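Side-chain contacts in catechol 1,2-dioxygenase (Burkholderia ambifaria, PDB 5VXT), which probably catalyses the intradiol ring cleavage of catechol with molecular oxygen at a non-haem iron(III) centre: residues H240-V243 with R249-T252; E168-H171 with F177-H180; G202-R207 with F300-T305; L76-Q81 with T222-D227. All blocks are in the same frame, centred on the assembly; numbering follows the deposited sequence.

Interaction 1: residues H240-V243 with R249-T252; sequences HFFV and RKLT. With FE (Fe (III) ion), chain J; CAQ (catechol), chain K.
Lys250 lays the end of its side chain over one face of the Phe242 ring. Its CE sits 3.6 Å from the ring centroid of Phe242, a CH-pi contact. The ammonium NZ of Lys250 is 3.8 Å from the same centroid and 12° off the ring normal, a cation-pi contact. The lysine reaches this place because CG stands anti to the backbone N (chi1 179°) and the rest of the chain is extended. Thr252 meets the same ring at its edge. The Phe242 and Thr252 side chains run side by side and point the same way, with OG1 of Thr252 3.2 Å from CE1 of Phe242. On the other face of the sheet Val243 and Leu251 pair, CB to CB 4.1 Å. Their backbones exchange two hydrogen bonds, Val243 N to Leu251 O at 2.9 Å and Leu251 N to Val243 O at 3.0 Å. Trp170 stacks on the ring of His240, at the far end of strand 238-244. NE2 of His240 binds the iron at 2.0 Å, with Tyr178, His238 and both catechol oxygens as the other ligands. The arrangement is an antiparallel beta hairpin whose first strand carries ligands of the iron(III) site of intradiol dioxygenases.

Interaction 2: residues E168-H171 with F177-H180; sequences ECWH and FYSH. With FE (Fe (III) ion), chain J; CAQ (catechol), chain K.
The Tyr178 ring is met obliquely on its CE2 side by the backbone of His171, with CE2 of Tyr178 3.5 Å from C of His171. The indole of Trp170 also comes obliquely against this side, its CD1 3.8 Å from CE2 of Tyr178. The two aromatic side chains pair rim to rim, and neither lies over the other's face. Their planes are turned 60° apart, and the centroids of the Trp170 five-membered ring and the Tyr178 ring are 6.0 Å apart. The CB of Trp170 points toward the loop. With chi1 at 61°, CG sits between the backbone N and the carbonyl carbon, and this brings CD1 against CE2 of Tyr178. Tyr124 meets the indole edge-to-face. Tyr178 directs its phenol oxygen to the iron, OH to metal 1.9 Å. This is the tyrosine-ligated iron(III) centre of the intradiol dioxygenases, shared with two histidines and a bidentate catechol. O3 of the catechol lies 3.2 Å from OH of Tyr178. The metal bond and the neighbouring Trp170 and His171 probably restrict how the phenol ring can turn. Further back, a water links the two backbones. It donates to O of His171 at 2.9 Å and accepts from N of Ser179 at 3.0 Å. The CB of His171 points away from the loop, and NE2 of its ring bonds to OG1 of Thr208.

Interaction 3: residues G202-R207 with F300-T305; sequences GKYEFR and FNFVLT
Tyr204 reaches across to strand 295-303 and gives its hydroxyl proton to the backbone carbonyl of Phe300, OH to O 2.6 Å. The carbonyl oxygen lies at the edge of the tyrosine ring, near its plane. The hydroxyl is tilted 19° from the carbonyl plane. This bond satisfies a polar group at the end of a buried side chain. The chi1 of Tyr204, 81°, sets CG between the backbone N and the carbonyl carbon. It turns the ring toward strand 295-303, where OH reaches O of Phe300 and CE1 meets Phe302.

Phe302 has a different conformation. Its CG is anti to the carbonyl carbon. The Tyr204 and Phe302 side chains cross at about a right angle, while their ring planes are 50° apart and the pair is oblique. CE2 of Phe302 comes 3.3 Å from CE1 of Tyr204, tight for two aromatic carbons. The ring of Phe300 leads away from the tyrosine, and its CB is 3.8 Å from OH of Tyr204. On strand 203-209, Arg207 grips Glu205 side-on. Its NE and NH2 both bond to OE2 of Glu205, from the same face of the carboxylate, and NE is 3.0 Å from that oxygen.

Strands 203-209 and 295-303 belong to one sheet, with strand 147-155 between them. Tyr204 therefore spans the middle strand, and it touches Ile150 there. Tyr204 and Phe302 both pack on Val167 of strand 166-170, and Phe302 meets Phe241 of strand 238-244 edge-to-face. The contact thus lies where the two beta sheets of the dioxygenase domain face each other.

Interaction 4: residues L76-Q81 with T222-D227; sequences LNKLGQ and TQQLLD. With PTY (phosphatidylethanolamine), chain I.
Lys78 brings its CE up to the amide of Gln224, 3.2 Å from OE1. This is a carbon-to-oxygen approach, and CE, next to the ammonium, is probably polarised toward the amide oxygen. The two side chains cross at a slant. Both start with CG anti to the backbone N, chi1 176° for Lys78 and 175° for Gln224, which sends each chain out from its helix toward the other. Gln224 stays extended. Lys78 bends only at its last torsion, where chi4 of 47° turns NZ aside. That ammonium forms a salt bridge with Asp82 and a hydrogen bond with the carbonyl of Gln219. Leu79 adds a looser touch, its CD1 4.3 Å from OG1 of Thr222, whose hydroxyl bonds to Glu84. NE2 of Gln224 is 3.4 Å from C2 of the phosphatidylethanolamine head group, and CD1 of Leu225 is 3.9 Å from C12 of an acyl chain. CD2 of Leu76 comes 4.0 Å from the tail carbon C44. The contact joins a helix of the N-terminal region to one of the catalytic domain. Its chemistry is divided: the polar CE-to-amide approach lies by the lipid head group, and leucines meet the acyl chains. This suits an amphipathic ligand.

From the N terminus, helix 66-81 opens interaction 4, which closes only at helix 221-229, 141 residues on. Interaction 2 falls wholly within that span, as a short loop after strand 166-170. Strand 203-209 then opens interaction 3 before interaction 4 has closed, so these two cross. Interaction 3 closes at 300-305. The hairpin of interaction 1 opens and closes within its span. Interactions 1 and 2 share a sheet, strands 238-244 and 166-170 being neighbours, and meet at the iron and catechol. Interaction 3 belongs to the facing sheet and packs against both. Interaction 4 stands apart and ties the N-terminal helices to the catalytic domain beside bound lipid.

Interaction 1: residues H240-V243 with R249-T252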
# COMPACT_ATOMS: atom_id res chain seq x y z
N HIS B 240 9.07 21.79 -13.31
CA HIS B 240 8.21 20.88 -14.06
C HIS B 240 7.48 21.59 -15.19
O HIS B 240 7.13 22.77 -15.07
CB HIS B 240 7.14 20.28 -13.15
CG HIS B 240 7.68 19.39 -12.07
ND1 HIS B 240 7.81 18.03 -12.24
CD2 HIS B 240 8.11 19.66 -10.82
CE1 HIS B 240 8.29 17.50 -11.13
NE2 HIS B 240 8.48 18.46 -10.25
N PHE B 241 7.21 20.86 -16.27
CA PHE B 241 6.35 21.38 -17.32
C PHE B 241 5.38 20.33 -17.86
O PHE B 241 5.74 19.17 -18.04
CB PHE B 241 7.15 21.95 -18.50
CG PHE B 241 8.12 23.03 -18.11
CD1 PHE B 241 7.74 24.37 -18.14
CD2 PHE B 241 9.41 22.72 -17.71
CE1 PHE B 241 8.63 25.37 -17.79
CE2 PHE B 241 10.30 23.72 -17.35
CZ PHE B 241 9.91 25.04 -17.39
N PHE B 242 4.16 20.79 -18.14
CA PHE B 242 3.25 20.19 -19.10
C PHE B 242 3.22 21.08 -20.33
O PHE B 242 3.15 22.30 -20.19
CB PHE B 242 1.82 20.11 -18.58
CG PHE B 242 1.57 19.00 -17.62
CD1 PHE B 242 2.27 17.82 -17.72
CD2 PHE B 242 0.60 19.13 -16.64
CE1 PHE B 242 2.03 16.77 -16.83
CE2 PHE B 242 0.35 18.08 -15.74
CZ PHE B 242 1.07 16.91 -15.85
N VAL B 243 3.20 20.48 -21.52
CA VAL B 243 2.88 21.24 -22.74
C VAL B 243 1.76 20.53 -23.49
O VAL B 243 1.92 19.37 -23.90
CB VAL B 243 4.10 21.43 -23.66
CG1 VAL B 243 3.73 22.35 -24.83
CG2 VAL B 243 5.26 22.05 -22.89
N ARG B 249 1.15 15.38 -29.08
CA ARG B 249 1.00 14.61 -27.85
C ARG B 249 1.37 15.47 -26.64
O ARG B 249 2.16 16.41 -26.75
CB ARG B 249 1.86 13.34 -27.92
CG ARG B 249 1.57 12.50 -29.15
CD ARG B 249 2.39 11.23 -29.19
NE ARG B 249 3.81 11.45 -28.96
CZ ARG B 249 4.64 10.52 -28.50
NH1 ARG B 249 4.17 9.30 -28.22
NH2 ARG B 249 5.92 10.79 -28.30
N LYS B 250 0.76 15.16 -25.50
CA LYS B 250 0.99 15.97 -24.30
C LYS B 250 2.38 15.67 -23.75
O LYS B 250 2.71 14.52 -23.45
CB LYS B 250 -0.08 15.71 -23.24
CG LYS B 250 0.14 16.52 -21.97
CD LYS B 250 -1.05 16.48 -21.03
CE LYS B 250 -0.67 17.05 -19.65
NZ LYS B 250 -1.79 17.04 -18.66
N LEU B 251 3.19 16.71 -23.61
CA LEU B 251 4.56 16.56 -23.14
C LEU B 251 4.61 16.76 -21.63
O LEU B 251 4.15 17.79 -21.12
CB LEU B 251 5.50 17.55 -23.84
CG LEU B 251 6.95 17.55 -23.30
CD1 LEU B 251 7.66 16.21 -23.49
CD2 LEU B 251 7.73 18.69 -24.00
N THR B 252 5.15 15.77 -20.92
CA THR B 252 5.47 15.90 -19.51
C THR B 252 6.98 15.86 -19.39
O THR B 252 7.61 14.92 -19.87
CB THR B 252 4.87 14.75 -18.69
OG1 THR B 252 3.44 14.71 -18.88
CG2 THR B 252 5.21 14.93 -17.21
FE FE J . 9.20 18.60 -8.34
C1 CAQ K . 8.72 13.85 -5.52
C2 CAQ K . 8.56 15.23 -5.43
C3 CAQ K . 8.79 16.01 -6.56
O3 CAQ K . 8.64 17.36 -6.53
C4 CAQ K . 9.21 15.36 -7.81
O4 CAQ K . 9.45 16.12 -8.91
C5 CAQ K . 9.36 13.98 -7.85
C6 CAQ K . 9.12 13.23 -6.70
O HOH W 1 1.59 18.94 -26.98

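Interaction 2: residues E168-H171 with F177-H180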
# COMPACT_ATOMS: atom_id res chain seq x y z
N GLU B 168 2.31 24.73 -18.92
CA GLU B 168 2.14 24.83 -17.48
C GLU B 168 3.47 24.57 -16.79
O GLU B 168 4.29 23.79 -17.27
CB GLU B 168 1.10 23.83 -16.97
CG GLU B 168 -0.25 24.03 -17.61
CD GLU B 168 -1.24 23.01 -17.14
OE1 GLU B 168 -1.74 23.16 -16.00
OE2 GLU B 168 -1.51 22.06 -17.90
N CYS B 169 3.65 25.22 -15.65
CA CYS B 169 4.92 25.24 -14.95
C CYS B 169 4.67 25.17 -13.45
O CYS B 169 3.78 25.86 -12.94
CB CYS B 169 5.69 26.53 -15.33
SG CYS B 169 7.11 26.92 -14.34
N TRP B 170 5.41 24.32 -12.74
CA TRP B 170 5.36 24.37 -11.29
C TRP B 170 6.72 24.00 -10.72
O TRP B 170 7.43 23.16 -11.28
CB TRP B 170 4.25 23.48 -10.70
CG TRP B 170 4.30 21.97 -10.95
CD1 TRP B 170 4.58 21.01 -10.03
CD2 TRP B 170 3.99 21.27 -12.18
NE1 TRP B 170 4.49 19.76 -10.60
CE2 TRP B 170 4.13 19.89 -11.91
CE3 TRP B 170 3.62 21.68 -13.46
CZ2 TRP B 170 3.93 18.92 -12.89
CZ3 TRP B 170 3.41 20.70 -14.44
CH2 TRP B 170 3.57 19.34 -14.14
N HIS B 171 7.08 24.64 -9.60
CA HIS B 171 8.33 24.33 -8.92
C HIS B 171 8.23 24.79 -7.46
O HIS B 171 7.23 25.37 -7.04
CB HIS B 171 9.52 24.97 -9.64
CG HIS B 171 9.51 26.47 -9.61
ND1 HIS B 171 9.96 27.19 -8.53
CD2 HIS B 171 9.13 27.38 -10.54
CE1 HIS B 171 9.86 28.49 -8.79
NE2 HIS B 171 9.35 28.62 -10.00
N PHE B 177 9.54 23.68 -0.89
CA PHE B 177 8.13 23.37 -0.70
C PHE B 177 7.30 23.94 -1.85
O PHE B 177 7.59 25.03 -2.36
CB PHE B 177 7.61 23.94 0.63
CG PHE B 177 8.24 23.31 1.84
CD1 PHE B 177 8.46 21.94 1.90
CD2 PHE B 177 8.61 24.09 2.93
CE1 PHE B 177 9.04 21.36 3.01
CE2 PHE B 177 9.18 23.51 4.05
CZ PHE B 177 9.40 22.15 4.09
N TYR B 178 6.28 23.19 -2.25
CA TYR B 178 5.36 23.58 -3.31
C TYR B 178 4.07 24.11 -2.70
O TYR B 178 3.61 23.60 -1.68
CB TYR B 178 5.02 22.39 -4.21
CG TYR B 178 6.14 21.86 -5.08
CD1 TYR B 178 7.20 21.16 -4.53
CD2 TYR B 178 6.09 22.01 -6.46
CE1 TYR B 178 8.21 20.65 -5.34
CE2 TYR B 178 7.09 21.51 -7.27
CZ TYR B 178 8.14 20.83 -6.70
OH TYR B 178 9.12 20.34 -7.51
N SER B 179 3.48 25.12 -3.34
CA SER B 179 2.17 25.56 -2.90
C SER B 179 1.18 24.40 -2.99
O SER B 179 1.34 23.48 -3.80
CB SER B 179 1.69 26.75 -3.74
OG SER B 179 1.60 26.42 -5.10
N HIS B 180 0.18 24.43 -2.10
CA HIS B 180 -0.81 23.38 -1.90
C HIS B 180 -0.23 22.17 -1.16
O HIS B 180 -0.98 21.30 -0.73
CB HIS B 180 -1.43 22.92 -3.23
CG HIS B 180 -2.84 22.44 -3.11
ND1 HIS B 180 -3.91 23.30 -3.01
CD2 HIS B 180 -3.36 21.19 -3.09
CE1 HIS B 180 -5.03 22.60 -2.91
NE2 HIS B 180 -4.73 21.32 -2.96
FE FE J . 9.20 18.60 -8.34
C1 CAQ K . 8.72 13.85 -5.52
C2 CAQ K . 8.56 15.23 -5.43
C3 CAQ K . 8.79 16.01 -6.56
O3 CAQ K . 8.64 17.36 -6.53
C4 CAQ K . 9.21 15.36 -7.81
O4 CAQ K . 9.45 16.12 -8.91
C5 CAQ K . 9.36 13.98 -7.85
C6 CAQ K . 9.12 13.23 -6.70
O HOH W 2 4.48 25.68 -6.09

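Interaction 3: residues G202-R207 with F300-T305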
# COMPACT_ATOMS: atom_id res chain seq x y z
N GLY B 202 4.86 31.13 -31.02
CA GLY B 202 5.18 30.00 -30.18
C GLY B 202 5.93 30.31 -28.89
O GLY B 202 6.38 29.37 -28.23
N LYS B 203 6.05 31.57 -28.51
CA LYS B 203 6.89 31.95 -27.38
C LYS B 203 6.13 31.87 -26.06
O LYS B 203 4.95 32.23 -25.99
CB LYS B 203 7.44 33.37 -27.57
CG LYS B 203 8.41 33.52 -28.73
CD LYS B 203 8.94 34.95 -28.87
CE LYS B 203 10.25 35.17 -28.11
NZ LYS B 203 10.76 36.56 -28.24
N TYR B 204 6.82 31.38 -25.03
CA TYR B 204 6.31 31.32 -23.67
C TYR B 204 7.34 31.99 -22.76
O TYR B 204 8.53 32.01 -23.06
CB TYR B 204 6.06 29.86 -23.21
CG TYR B 204 7.34 29.18 -22.76
CD1 TYR B 204 8.16 28.54 -23.67
CD2 TYR B 204 7.73 29.21 -21.42
CE1 TYR B 204 9.34 27.95 -23.27
CE2 TYR B 204 8.91 28.63 -21.01
CZ TYR B 204 9.71 28.00 -21.94
OH TYR B 204 10.89 27.41 -21.54
N GLU B 205 6.88 32.51 -21.63
CA GLU B 205 7.83 33.08 -20.68
C GLU B 205 7.26 33.01 -19.27
O GLU B 205 6.09 33.36 -19.05
CB GLU B 205 8.16 34.53 -21.04
CG GLU B 205 9.22 35.14 -20.15
CD GLU B 205 9.71 36.46 -20.69
OE1 GLU B 205 9.45 36.75 -21.88
OE2 GLU B 205 10.37 37.21 -19.93
N PHE B 206 8.08 32.55 -18.33
CA PHE B 206 7.73 32.53 -16.92
C PHE B 206 8.71 33.41 -16.16
O PHE B 206 9.92 33.30 -16.35
CB PHE B 206 7.73 31.11 -16.35
CG PHE B 206 6.69 30.22 -16.96
CD1 PHE B 206 5.38 30.27 -16.53
CD2 PHE B 206 7.03 29.33 -17.96
CE1 PHE B 206 4.42 29.46 -17.09
CE2 PHE B 206 6.07 28.50 -18.53
CZ PHE B 206 4.76 28.57 -18.09
N ARG B 207 8.18 34.28 -15.31
CA ARG B 207 8.98 35.11 -14.42
C ARG B 207 8.69 34.67 -13.00
O ARG B 207 7.53 34.69 -12.56
CB ARG B 207 8.68 36.59 -14.65
CG ARG B 207 9.02 36.99 -16.07
CD ARG B 207 8.64 38.41 -16.39
NE ARG B 207 8.85 38.70 -17.81
CZ ARG B 207 8.49 39.83 -18.41
NH1 ARG B 207 7.90 40.78 -17.71
NH2 ARG B 207 8.73 40.00 -19.70
N PHE B 300 14.88 27.77 -22.77
CA PHE B 300 14.55 26.37 -22.95
C PHE B 300 13.37 26.25 -23.90
O PHE B 300 12.29 26.78 -23.62
CB PHE B 300 14.23 25.70 -21.62
CG PHE B 300 14.20 24.21 -21.69
CD1 PHE B 300 15.38 23.48 -21.68
CD2 PHE B 300 13.00 23.54 -21.80
CE1 PHE B 300 15.36 22.10 -21.74
CE2 PHE B 300 12.98 22.16 -21.87
CZ PHE B 300 14.16 21.45 -21.85
N ASN B 301 13.59 25.57 -25.01
CA ASN B 301 12.56 25.37 -26.01
C ASN B 301 11.94 23.99 -25.83
O ASN B 301 12.59 23.06 -25.35
CB ASN B 301 13.14 25.50 -27.41
CG ASN B 301 13.76 26.86 -27.64
OD1 ASN B 301 13.21 27.88 -27.21
ND2 ASN B 301 14.90 26.89 -28.30
N PHE B 302 10.67 23.88 -26.21
CA PHE B 302 9.97 22.61 -26.18
C PHE B 302 9.72 22.16 -27.61
O PHE B 302 9.07 22.88 -28.38
CB PHE B 302 8.65 22.72 -25.41
CG PHE B 302 8.80 23.14 -23.98
CD1 PHE B 302 9.11 22.21 -23.00
CD2 PHE B 302 8.61 24.46 -23.61
CE1 PHE B 302 9.24 22.60 -21.68
CE2 PHE B 302 8.74 24.84 -22.29
CZ PHE B 302 9.05 23.92 -21.33
N VAL B 303 10.26 21.01 -27.98
CA VAL B 303 10.02 20.41 -29.28
C VAL B 303 9.04 19.27 -29.07
O VAL B 303 9.37 18.28 -28.40
CB VAL B 303 11.32 19.92 -29.95
CG1 VAL B 303 11.00 19.25 -31.27
CG2 VAL B 303 12.29 21.09 -30.18
N LEU B 304 7.85 19.40 -29.63
CA LEU B 304 6.75 18.47 -29.43
C LEU B 304 6.74 17.40 -30.52
O LEU B 304 7.30 17.58 -31.60
CB LEU B 304 5.42 19.22 -29.43
CG LEU B 304 5.25 20.49 -28.59
CD1 LEU B 304 3.80 20.94 -28.63
CD2 LEU B 304 5.70 20.26 -27.15
N THR B 305 6.05 16.29 -30.24
CA THR B 305 5.81 15.26 -31.23
C THR B 305 4.35 15.27 -31.67
O THR B 305 3.46 15.71 -30.93
CB THR B 305 6.18 13.87 -30.69
OG1 THR B 305 5.49 13.63 -29.46
CG2 THR B 305 7.68 13.78 -30.46

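Interaction 4: residues L76-Q81 with T222-D227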
# COMPACT_ATOMS: atom_id res chain seq x y z
N LEU B 76 2.24 -0.35 4.79
CA LEU B 76 1.30 0.18 3.80
C LEU B 76 0.24 1.04 4.45
O LEU B 76 -0.21 2.03 3.87
CB LEU B 76 0.65 -0.96 3.01
CG LEU B 76 1.53 -1.77 2.06
CD1 LEU B 76 0.71 -2.86 1.39
CD2 LEU B 76 2.16 -0.85 1.00
N ASN B 77 -0.18 0.68 5.67
CA ASN B 77 -1.13 1.53 6.38
C ASN B 77 -0.54 2.91 6.63
O ASN B 77 -1.19 3.93 6.37
CB ASN B 77 -1.56 0.87 7.69
CG ASN B 77 -2.68 -0.13 7.50
OD1 ASN B 77 -3.52 0.02 6.60
ND2 ASN B 77 -2.73 -1.15 8.36
N LYS B 78 0.70 2.96 7.11
CA LYS B 78 1.36 4.25 7.33
C LYS B 78 1.56 5.00 6.02
O LYS B 78 1.42 6.23 5.97
CB LYS B 78 2.69 4.04 8.05
CG LYS B 78 3.49 5.32 8.25
CD LYS B 78 4.61 5.11 9.26
CE LYS B 78 5.70 6.14 9.11
NZ LYS B 78 5.15 7.52 9.00
N LEU B 79 1.90 4.28 4.94
CA LEU B 79 2.16 4.93 3.66
C LEU B 79 0.92 5.66 3.15
O LEU B 79 1.02 6.77 2.61
CB LEU B 79 2.64 3.89 2.63
CG LEU B 79 2.93 4.38 1.20
CD1 LEU B 79 4.25 5.14 1.11
CD2 LEU B 79 2.91 3.22 0.21
N GLY B 80 -0.25 5.05 3.31
CA GLY B 80 -1.50 5.67 2.90
C GLY B 80 -1.99 6.73 3.87
O GLY B 80 -2.53 7.75 3.44
N GLN B 81 -1.82 6.49 5.17
CA GLN B 81 -2.12 7.54 6.14
C GLN B 81 -1.29 8.79 5.87
O GLN B 81 -1.77 9.92 6.04
CB GLN B 81 -1.88 7.04 7.57
CG GLN B 81 -3.11 6.44 8.23
CD GLN B 81 -4.14 7.49 8.62
OE1 GLN B 81 -3.79 8.63 8.93
NE2 GLN B 81 -5.42 7.12 8.59
N THR B 222 7.90 7.21 3.06
CA THR B 222 8.89 7.10 1.99
C THR B 222 10.30 7.20 2.55
O THR B 222 11.13 6.31 2.34
CB THR B 222 8.65 8.18 0.93
OG1 THR B 222 7.31 8.07 0.45
CG2 THR B 222 9.62 8.00 -0.23
N GLN B 223 10.56 8.27 3.31
CA GLN B 223 11.89 8.44 3.90
C GLN B 223 12.22 7.33 4.89
O GLN B 223 13.38 6.92 5.00
CB GLN B 223 11.98 9.79 4.60
CG GLN B 223 13.40 10.16 4.96
CD GLN B 223 14.28 10.28 3.74
OE1 GLN B 223 14.02 11.11 2.86
NE2 GLN B 223 15.30 9.45 3.65
N GLN B 224 11.22 6.83 5.62
CA GLN B 224 11.45 5.72 6.53
C GLN B 224 12.01 4.51 5.79
O GLN B 224 13.00 3.91 6.22
CB GLN B 224 10.16 5.37 7.27
CG GLN B 224 10.25 4.15 8.17
CD GLN B 224 8.95 3.87 8.90
OE1 GLN B 224 8.48 4.68 9.70
NE2 GLN B 224 8.35 2.71 8.62
N LEU B 225 11.39 4.14 4.67
CA LEU B 225 11.90 3.01 3.90
C LEU B 225 13.24 3.33 3.25
O LEU B 225 14.15 2.50 3.27
CB LEU B 225 10.88 2.58 2.83
CG LEU B 225 11.28 1.44 1.89
CD1 LEU B 225 11.73 0.22 2.68
CD2 LEU B 225 10.13 1.07 0.95
N LEU B 226 13.37 4.53 2.67
CA LEU B 226 14.66 4.95 2.13
C LEU B 226 15.75 4.88 3.19
O LEU B 226 16.85 4.37 2.94
CB LEU B 226 14.57 6.37 1.55
CG LEU B 226 13.71 6.53 0.31
CD1 LEU B 226 13.75 7.98 -0.15
CD2 LEU B 226 14.19 5.62 -0.80
N ASP B 227 15.47 5.39 4.39
CA ASP B 227 16.43 5.28 5.49
C ASP B 227 16.83 3.83 5.72
O ASP B 227 18.02 3.52 5.89
CB ASP B 227 15.85 5.88 6.77
CG ASP B 227 15.81 7.40 6.75
OD1 ASP B 227 15.09 7.98 7.60
OD2 ASP B 227 16.50 8.01 5.91
C1 PTY I . 10.80 -4.10 9.15
C2 PTY I . 8.94 1.56 11.80
C3 PTY I . 9.34 0.31 12.58
O4 PTY I . 11.42 -4.68 8.01
C5 PTY I . 10.12 -1.91 10.12
C6 PTY I . 10.58 -2.62 8.86
O7 PTY I . 9.60 -2.48 7.84
C8 PTY I . 9.74 -1.24 7.09
O10 PTY I . 10.44 -0.32 7.51
C11 PTY I . 9.00 -1.09 5.78
C12 PTY I . 9.50 -2.15 4.80
C13 PTY I . 8.35 -2.60 3.92
C14 PTY I . 8.71 -2.61 2.44
C15 PTY I . 7.43 -2.80 1.65
C16 PTY I . 7.52 -2.17 0.27
C17 PTY I . 8.12 -3.12 -0.75
C18 PTY I . 8.22 -2.41 -2.09
C19 PTY I . 8.61 -3.37 -3.21
C20 PTY I . 8.13 -2.83 -4.54
C21 PTY I . 6.61 -2.68 -4.55
C22 PTY I . 5.94 -4.05 -4.53
C23 PTY I . 4.43 -3.92 -4.41
C24 PTY I . 3.69 -5.05 -5.12
C25 PTY I . 3.95 -6.41 -4.48
C26 PTY I . 3.39 -7.52 -5.36
C27 PTY I . 3.95 -7.41 -6.78
C28 PTY I . 4.76 -8.64 -7.16
C29 PTY I . 5.94 -8.83 -6.22
C30 PTY I . 11.42 -6.11 7.78
C31 PTY I . 12.00 -6.67 6.51
O30 PTY I . 10.94 -6.84 8.64
C32 PTY I . 11.26 -6.06 5.33
C33 PTY I . 9.76 -6.16 5.57
C34 PTY I . 9.09 -7.01 4.51
C35 PTY I . 8.73 -6.16 3.30
C36 PTY I . 7.91 -6.97 2.31
C37 PTY I . 6.72 -7.60 3.01
C38 PTY I . 5.76 -8.19 2.00
C39 PTY I . 4.33 -8.12 2.51
C40 PTY I . 3.73 -6.74 2.30
C41 PTY I . 3.01 -6.68 0.96
C42 PTY I . 3.92 -6.09 -0.11
C43 PTY I . 4.43 -4.72 0.33
C44 PTY I . 4.33 -3.71 -0.79
P1 PTY I . 8.99 -2.32 12.47
O11 PTY I . 8.54 -0.80 12.16
O12 PTY I . 7.75 -3.14 12.74
O13 PTY I . 10.09 -2.28 13.51
O14 PTY I . 9.60 -2.84 11.07
N1 PTY I . 7.67 2.07 12.30